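Local coordinates for iron-regulated outer membrane protein (Neisseria meningitidis, PDB 4B7O) that probably takes up iron, perhaps as iron-siderophore, across the outer membrane as a TonB-dependent transporter, at residues Y303-A314 and N329-A340. Numbering follows the deposited sequence.
Sequences YRETTQSNTNLA and NAYVLEKKRYSA
Asn312 and Asn329 meet on the face that also bears Arg304, Gln308 and Leu333. A weak hydrogen bond runs from Asn329 ND2 to Asn312 OD1 (3.4 Å), with the two amide planes 32° apart. The same OD1 touches Tyr331 CB at 3.3 Å; the Asn312 amide and Tyr331 ring planes are nearly parallel but do not stack. CG of Tyr331 sits between its backbone N and carbonyl carbon (chi1 67°), which carries the ring away from strand 303-314. Asn329 OD1 takes a hydrogen bond from Asn365 ND2, and its ND2 also bonds Asn123 O in the plug. Tyr331 touches Ala124, so this face looks inward to the plug. Further along, Leu333 reaches across with one methyl, and its CD2 lies 3.7 Å from Gln308 CG. Arg304 and Arg337 bring their guanidinium groups close, NE of Arg304 being 3.8 Å from NH2 of Arg337. Salt bridges to Glu283 and Asp342, respectively, probably offset the like charges. On the other face, Glu305 and Tyr338 lie side by side, with OE1 of Glu305 4.0 Å from CD2 of the ring. Hydrogen-bonded antiparallel pairs, such as Thr307 with Lys336, join the strands at every second residue. This is an antiparallel beta hairpin in the transmembrane barrel of a TonB-dependent receptor, with one face turned to the plug.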
ATOM      1  N   TYR A 303       4.054  -7.069 -24.549  1.00 44.99           N
ATOM      2  CA  TYR A 303       2.794  -6.688 -23.971  1.00 44.16           C
ATOM      3  C   TYR A 303       2.647  -7.438 -22.629  1.00 45.48           C
ATOM      4  O   TYR A 303       2.926  -8.623 -22.566  1.00 41.52           O
ATOM      5  CB  TYR A 303       1.685  -7.095 -24.935  1.00 45.89           C
ATOM      6  CG  TYR A 303       0.296  -6.970 -24.365  1.00 41.49           C
ATOM      7  CD1 TYR A 303      -0.324  -5.708 -24.227  1.00 47.37           C
ATOM      8  CD2 TYR A 303      -0.392  -8.089 -23.957  1.00 40.27           C
ATOM      9  CE1 TYR A 303      -1.620  -5.593 -23.704  1.00 42.54           C
ATOM     10  CE2 TYR A 303      -1.677  -7.987 -23.429  1.00 41.72           C
ATOM     11  CZ  TYR A 303      -2.277  -6.745 -23.303  1.00 42.72           C
ATOM     12  OH  TYR A 303      -3.548  -6.680 -22.758  1.00 51.26           O
ATOM     13  N   ARG A 304       2.223  -6.739 -21.580  1.00 41.64           N
ATOM     14  CA  ARG A 304       2.114  -7.344 -20.271  1.00 41.67           C
ATOM     15  C   ARG A 304       0.732  -7.136 -19.690  1.00 41.32           C
ATOM     16  O   ARG A 304       0.113  -6.131 -19.969  1.00 40.22           O
ATOM     17  CB  ARG A 304       3.151  -6.730 -19.339  1.00 46.28           C
ATOM     18  CG  ARG A 304       3.140  -7.346 -17.928  1.00 44.18           C
ATOM     19  CD  ARG A 304       4.329  -6.870 -17.134  1.00 39.67           C
ATOM     20  NE  ARG A 304       5.554  -7.101 -17.885  1.00 43.22           N
ATOM     21  CZ  ARG A 304       6.658  -6.363 -17.789  1.00 41.77           C
ATOM     22  NH1 ARG A 304       6.717  -5.349 -16.941  1.00 40.18           N
ATOM     23  NH2 ARG A 304       7.693  -6.626 -18.570  1.00 38.35           N
ATOM     24  N   GLU A 305       0.239  -8.068 -18.882  1.00 42.19           N
ATOM     25  CA  GLU A 305      -0.959  -7.805 -18.099  1.00 39.96           C
ATOM     26  C   GLU A 305      -0.748  -8.203 -16.663  1.00 42.92           C
ATOM     27  O   GLU A 305      -0.470  -9.368 -16.374  1.00 41.88           O
ATOM     28  CB  GLU A 305      -2.165  -8.548 -18.633  1.00 41.47           C
ATOM     29  CG  GLU A 305      -2.687  -8.069 -19.982  1.00 48.19           C
ATOM     30  CD  GLU A 305      -3.834  -8.939 -20.497  1.00 48.78           C
ATOM     31  OE1 GLU A 305      -4.083  -9.980 -19.871  1.00 48.54           O
ATOM     32  OE2 GLU A 305      -4.493  -8.580 -21.510  1.00 51.63           O
ATOM     33  N   THR A 306      -0.902  -7.225 -15.773  1.00 43.24           N
ATOM     34  CA  THR A 306      -0.798  -7.428 -14.343  1.00 45.31           C
ATOM     35  C   THR A 306      -2.164  -7.232 -13.661  1.00 46.35           C
ATOM     36  O   THR A 306      -2.834  -6.199 -13.810  1.00 43.54           O
ATOM     37  CB  THR A 306       0.273  -6.513 -13.739  1.00 46.15           C
ATOM     38  OG1 THR A 306       1.446  -6.615 -14.543  1.00 48.81           O
ATOM     39  CG2 THR A 306       0.635  -6.985 -12.310  1.00 47.23           C
ATOM     40  N   THR A 307      -2.566  -8.237 -12.906  1.00 45.74           N
ATOM     41  CA  THR A 307      -3.915  -8.301 -12.384  1.00 47.92           C
ATOM     42  C   THR A 307      -3.913  -8.630 -10.896  1.00 45.70           C
ATOM     43  O   THR A 307      -3.159  -9.477 -10.450  1.00 42.28           O
ATOM     44  CB  THR A 307      -4.700  -9.393 -13.112  1.00 50.44           C
ATOM     45  OG1 THR A 307      -4.541  -9.194 -14.524  1.00 59.38           O
ATOM     46  CG2 THR A 307      -6.174  -9.339 -12.732  1.00 49.67           C
ATOM     47  N   GLN A 308      -4.750  -7.939 -10.140  1.00 43.18           N
ATOM     48  CA  GLN A 308      -5.030  -8.295  -8.764  1.00 39.99           C
ATOM     49  C   GLN A 308      -6.506  -8.603  -8.710  1.00 38.28           C
ATOM     50  O   GLN A 308      -7.333  -7.803  -9.179  1.00 39.03           O
ATOM     51  CB  GLN A 308      -4.699  -7.120  -7.830  1.00 40.73           C
ATOM     52  CG  GLN A 308      -4.769  -7.484  -6.346  1.00 45.07           C
ATOM     53  CD  GLN A 308      -4.218  -6.391  -5.438  1.00 49.97           C
ATOM     54  OE1 GLN A 308      -3.068  -6.444  -5.024  1.00 51.28           O
ATOM     55  NE2 GLN A 308      -5.033  -5.373  -5.158  1.00 55.81           N
ATOM     56  N   SER A 309      -6.849  -9.745  -8.144  1.00 38.60           N
ATOM     57  CA  SER A 309      -8.243 -10.180  -8.017  1.00 40.56           C
ATOM     58  C   SER A 309      -8.527 -10.543  -6.609  1.00 38.66           C
ATOM     59  O   SER A 309      -7.667 -11.058  -5.926  1.00 41.56           O
ATOM     60  CB  SER A 309      -8.504 -11.433  -8.849  1.00 41.33           C
ATOM     61  OG  SER A 309      -8.698 -10.976 -10.153  1.00 56.13           O
ATOM     62  N   ASN A 310      -9.766 -10.348  -6.198  1.00 41.19           N
ATOM     63  CA  ASN A 310     -10.148 -10.593  -4.824  1.00 40.40           C
ATOM     64  C   ASN A 310     -11.549 -11.169  -4.743  1.00 37.95           C
ATOM     65  O   ASN A 310     -12.507 -10.550  -5.221  1.00 37.60           O
ATOM     66  CB  ASN A 310     -10.092  -9.263  -4.055  1.00 51.39           C
ATOM     67  CG  ASN A 310      -9.959  -9.463  -2.559  1.00 73.73           C
ATOM     68  OD1 ASN A 310      -9.689 -10.584  -2.084  1.00 81.36           O
ATOM     69  ND2 ASN A 310     -10.134  -8.376  -1.792  1.00 80.13           N
ATOM     70  N   THR A 311     -11.692 -12.329  -4.130  1.00 33.01           N
ATOM     71  CA  THR A 311     -13.014 -12.816  -3.783  1.00 33.68           C
ATOM     72  C   THR A 311     -13.184 -12.819  -2.279  1.00 34.61           C
ATOM     73  O   THR A 311     -12.402 -13.437  -1.536  1.00 35.88           O
ATOM     74  CB  THR A 311     -13.215 -14.245  -4.315  1.00 32.89           C
ATOM     75  OG1 THR A 311     -12.896 -14.207  -5.695  1.00 40.11           O
ATOM     76  CG2 THR A 311     -14.637 -14.672  -4.169  1.00 28.79           C
ATOM     77  N   ASN A 312     -14.194 -12.124  -1.806  1.00 38.56           N
ATOM     78  CA  ASN A 312     -14.215 -11.834  -0.380  1.00 34.65           C
ATOM     79  C   ASN A 312     -15.556 -12.130   0.170  1.00 35.55           C
ATOM     80  O   ASN A 312     -16.594 -11.732  -0.412  1.00 36.23           O
ATOM     81  CB  ASN A 312     -13.857 -10.377  -0.068  1.00 35.59           C
ATOM     82  CG  ASN A 312     -13.429 -10.191   1.427  1.00 41.98           C
ATOM     83  OD1 ASN A 312     -12.259 -10.296   1.785  1.00 48.58           O
ATOM     84  ND2 ASN A 312     -14.380  -9.968   2.279  1.00 39.22           N
ATOM     85  N   LEU A 313     -15.541 -12.826   1.298  1.00 33.42           N
ATOM     86  CA  LEU A 313     -16.760 -12.997   2.032  1.00 37.09           C
ATOM     87  C   LEU A 313     -16.600 -12.394   3.391  1.00 34.46           C
ATOM     88  O   LEU A 313     -15.663 -12.729   4.086  1.00 37.77           O
ATOM     89  CB  LEU A 313     -17.045 -14.477   2.164  1.00 37.25           C
ATOM     90  CG  LEU A 313     -18.355 -14.910   2.811  1.00 36.00           C
ATOM     91  CD1 LEU A 313     -19.570 -14.507   1.988  1.00 36.86           C
ATOM     92  CD2 LEU A 313     -18.331 -16.422   2.911  1.00 32.89           C
ATOM     93  N   ALA A 314     -17.513 -11.526   3.783  1.00 35.92           N
ATOM     94  CA  ALA A 314     -17.365 -10.845   5.097  1.00 39.22           C
ATOM     95  C   ALA A 314     -18.642 -10.926   5.844  1.00 39.48           C
ATOM     96  O   ALA A 314     -19.713 -10.748   5.255  1.00 35.89           O
ATOM     97  CB  ALA A 314     -16.959  -9.383   4.959  1.00 34.56           C
ATOM     98  N   ASN A 329     -13.763 -12.384   8.068  1.00 41.24           N
ATOM     99  CA  ASN A 329     -13.771 -12.480   6.641  1.00 39.29           C
ATOM    100  C   ASN A 329     -13.027 -13.702   6.094  1.00 40.76           C
ATOM    101  O   ASN A 329     -12.202 -14.334   6.812  1.00 39.64           O
ATOM    102  CB  ASN A 329     -13.319 -11.171   6.015  1.00 36.96           C
ATOM    103  CG  ASN A 329     -11.838 -10.959   6.105  1.00 37.45           C
ATOM    104  OD1 ASN A 329     -11.200 -11.228   7.151  1.00 39.23           O
ATOM    105  ND2 ASN A 329     -11.246 -10.471   4.983  1.00 35.78           N
ATOM    106  N   ALA A 330     -13.341 -14.052   4.846  1.00 36.18           N
ATOM    107  CA  ALA A 330     -12.556 -15.080   4.194  1.00 38.48           C
ATOM    108  C   ALA A 330     -12.328 -14.680   2.759  1.00 39.74           C
ATOM    109  O   ALA A 330     -13.254 -14.246   2.063  1.00 38.45           O
ATOM    110  CB  ALA A 330     -13.311 -16.399   4.228  1.00 41.73           C
ATOM    111  N   TYR A 331     -11.112 -14.859   2.284  1.00 33.52           N
ATOM    112  CA  TYR A 331     -10.861 -14.404   0.995  1.00 32.11           C
ATOM    113  C   TYR A 331      -9.845 -15.242   0.224  1.00 32.52           C
ATOM    114  O   TYR A 331      -9.081 -16.024   0.793  1.00 29.81           O
ATOM    115  CB  TYR A 331     -10.374 -12.947   1.113  1.00 37.68           C
ATOM    116  CG  TYR A 331      -9.053 -12.844   1.778  1.00 36.52           C
ATOM    117  CD1 TYR A 331      -7.902 -12.948   1.064  1.00 36.31           C
ATOM    118  CD2 TYR A 331      -8.974 -12.702   3.171  1.00 41.41           C
ATOM    119  CE1 TYR A 331      -6.677 -12.879   1.709  1.00 43.76           C
ATOM    120  CE2 TYR A 331      -7.773 -12.625   3.818  1.00 39.41           C
ATOM    121  CZ  TYR A 331      -6.638 -12.709   3.088  1.00 41.09           C
ATOM    122  OH  TYR A 331      -5.450 -12.613   3.736  1.00 49.40           O
ATOM    123  N   VAL A 332      -9.778 -14.943  -1.071  1.00 33.28           N
ATOM    124  CA  VAL A 332      -8.779 -15.503  -2.015  1.00 33.70           C
ATOM    125  C   VAL A 332      -8.266 -14.381  -2.856  1.00 31.49           C
ATOM    126  O   VAL A 332      -8.999 -13.706  -3.539  1.00 32.99           O
ATOM    127  CB  VAL A 332      -9.470 -16.499  -2.978  1.00 38.25           C
ATOM    128  CG1 VAL A 332      -8.453 -17.177  -3.855  1.00 39.85           C
ATOM    129  CG2 VAL A 332     -10.311 -17.513  -2.185  1.00 39.84           C
ATOM    130  N   LEU A 333      -7.001 -14.155  -2.813  1.00 35.12           N
ATOM    131  CA  LEU A 333      -6.459 -13.025  -3.465  1.00 34.14           C
ATOM    132  C   LEU A 333      -5.505 -13.568  -4.518  1.00 38.19           C
ATOM    133  O   LEU A 333      -4.602 -14.346  -4.205  1.00 33.20           O
ATOM    134  CB  LEU A 333      -5.664 -12.263  -2.431  1.00 36.93           C
ATOM    135  CG  LEU A 333      -5.696 -10.755  -2.506  1.00 48.16           C
ATOM    136  CD1 LEU A 333      -4.867 -10.163  -1.371  1.00 51.16           C
ATOM    137  CD2 LEU A 333      -5.188 -10.234  -3.842  1.00 49.64           C
ATOM    138  N   GLU A 334      -5.709 -13.176  -5.771  1.00 38.96           N
ATOM    139  CA  GLU A 334      -4.837 -13.629  -6.835  1.00 41.39           C
ATOM    140  C   GLU A 334      -4.136 -12.447  -7.458  1.00 40.41           C
ATOM    141  O   GLU A 334      -4.771 -11.487  -7.837  1.00 42.18           O
ATOM    142  CB  GLU A 334      -5.590 -14.411  -7.931  1.00 41.00           C
ATOM    143  CG  GLU A 334      -6.449 -15.569  -7.410  1.00 54.16           C
ATOM    144  CD  GLU A 334      -5.857 -17.001  -7.551  1.00 56.43           C
ATOM    145  OE1 GLU A 334      -4.613 -17.174  -7.743  1.00 55.10           O
ATOM    146  OE2 GLU A 334      -6.670 -17.970  -7.441  1.00 52.57           O
ATOM    147  N   LYS A 335      -2.826 -12.551  -7.560  1.00 37.09           N
ATOM    148  CA  LYS A 335      -1.977 -11.624  -8.241  1.00 39.20           C
ATOM    149  C   LYS A 335      -1.483 -12.470  -9.453  1.00 40.24           C
ATOM    150  O   LYS A 335      -0.998 -13.583  -9.231  1.00 40.18           O
ATOM    151  CB  LYS A 335      -0.822 -11.215  -7.294  1.00 36.87           C
ATOM    152  CG  LYS A 335       0.027  -9.994  -7.674  1.00 44.65           C
ATOM    153  CD  LYS A 335      -0.359  -8.685  -6.898  1.00 54.83           C
ATOM    154  CE  LYS A 335       0.744  -8.050  -5.975  1.00 62.38           C
ATOM    155  NZ  LYS A 335       2.056  -7.473  -6.505  1.00 41.98           N
ATOM    156  N   LYS A 336      -1.626 -11.952 -10.694  1.00 40.50           N
ATOM    157  CA  LYS A 336      -1.205 -12.602 -11.971  1.00 43.15           C
ATOM    158  C   LYS A 336      -0.371 -11.677 -12.817  1.00 43.84           C
ATOM    159  O   LYS A 336      -0.705 -10.501 -12.977  1.00 44.40           O
ATOM    160  CB  LYS A 336      -2.381 -13.015 -12.853  1.00 48.59           C
ATOM    161  CG  LYS A 336      -3.415 -13.905 -12.162  1.00 64.56           C
ATOM    162  CD  LYS A 336      -4.605 -14.242 -13.079  1.00 69.00           C
ATOM    163  CE  LYS A 336      -5.895 -14.531 -12.295  1.00 63.24           C
ATOM    164  NZ  LYS A 336      -6.984 -14.914 -13.248  1.00 65.82           N
ATOM    165  N   ARG A 337       0.723 -12.196 -13.353  1.00 40.65           N
ATOM    166  CA  ARG A 337       1.482 -11.474 -14.347  1.00 35.11           C
ATOM    167  C   ARG A 337       1.477 -12.317 -15.583  1.00 39.76           C
ATOM    168  O   ARG A 337       1.831 -13.508 -15.558  1.00 38.77           O
ATOM    169  CB  ARG A 337       2.946 -11.265 -13.939  1.00 32.13           C
ATOM    170  CG  ARG A 337       3.802 -10.632 -15.028  1.00 30.25           C
ATOM    171  CD  ARG A 337       5.214 -10.624 -14.542  1.00 38.27           C
ATOM    172  NE  ARG A 337       6.231 -10.128 -15.482  1.00 39.25           N
ATOM    173  CZ  ARG A 337       6.699 -10.800 -16.543  1.00 39.75           C
ATOM    174  NH1 ARG A 337       6.244 -12.030 -16.881  1.00 35.80           N
ATOM    175  NH2 ARG A 337       7.620 -10.206 -17.292  1.00 37.51           N
ATOM    176  N   TYR A 338       1.134 -11.681 -16.682  1.00 43.96           N
ATOM    177  CA  TYR A 338       1.121 -12.360 -17.952  1.00 42.86           C
ATOM    178  C   TYR A 338       1.988 -11.554 -18.876  1.00 45.95           C
ATOM    179  O   TYR A 338       1.708 -10.364 -19.142  1.00 41.86           O
ATOM    180  CB  TYR A 338      -0.308 -12.450 -18.507  1.00 43.24           C
ATOM    181  CG  TYR A 338      -0.318 -12.752 -19.989  1.00 49.38           C
ATOM    182  CD1 TYR A 338      -0.007 -14.033 -20.460  1.00 52.05           C
ATOM    183  CD2 TYR A 338      -0.612 -11.753 -20.928  1.00 48.01           C
ATOM    184  CE1 TYR A 338       0.010 -14.311 -21.819  1.00 55.22           C
ATOM    185  CE2 TYR A 338      -0.605 -12.019 -22.287  1.00 50.16           C
ATOM    186  CZ  TYR A 338      -0.305 -13.301 -22.730  1.00 54.00           C
ATOM    187  OH  TYR A 338      -0.305 -13.586 -24.071  1.00 53.30           O
ATOM    188  N   SER A 339       3.054 -12.188 -19.358  1.00 45.04           N
ATOM    189  CA  SER A 339       3.795 -11.621 -20.477  1.00 43.26           C
ATOM    190  C   SER A 339       3.422 -12.330 -21.777  1.00 54.09           C
ATOM    191  O   SER A 339       3.230 -13.561 -21.792  1.00 49.58           O
ATOM    192  CB  SER A 339       5.261 -11.785 -20.258  1.00 41.66           C
ATOM    193  OG  SER A 339       5.925 -10.954 -21.141  1.00 42.08           O
ATOM    194  N   ALA A 340       3.289 -11.542 -22.851  1.00 55.31           N
ATOM    195  CA  ALA A 340       3.114 -12.066 -24.210  1.00 52.33           C
ATOM    196  C   ALA A 340       4.386 -12.800 -24.651  1.00 52.85           C
ATOM    197  O   ALA A 340       4.295 -13.876 -25.234  1.00 54.86           O
ATOM    198  CB  ALA A 340       2.763 -10.939 -25.181  1.00 45.98           C
TER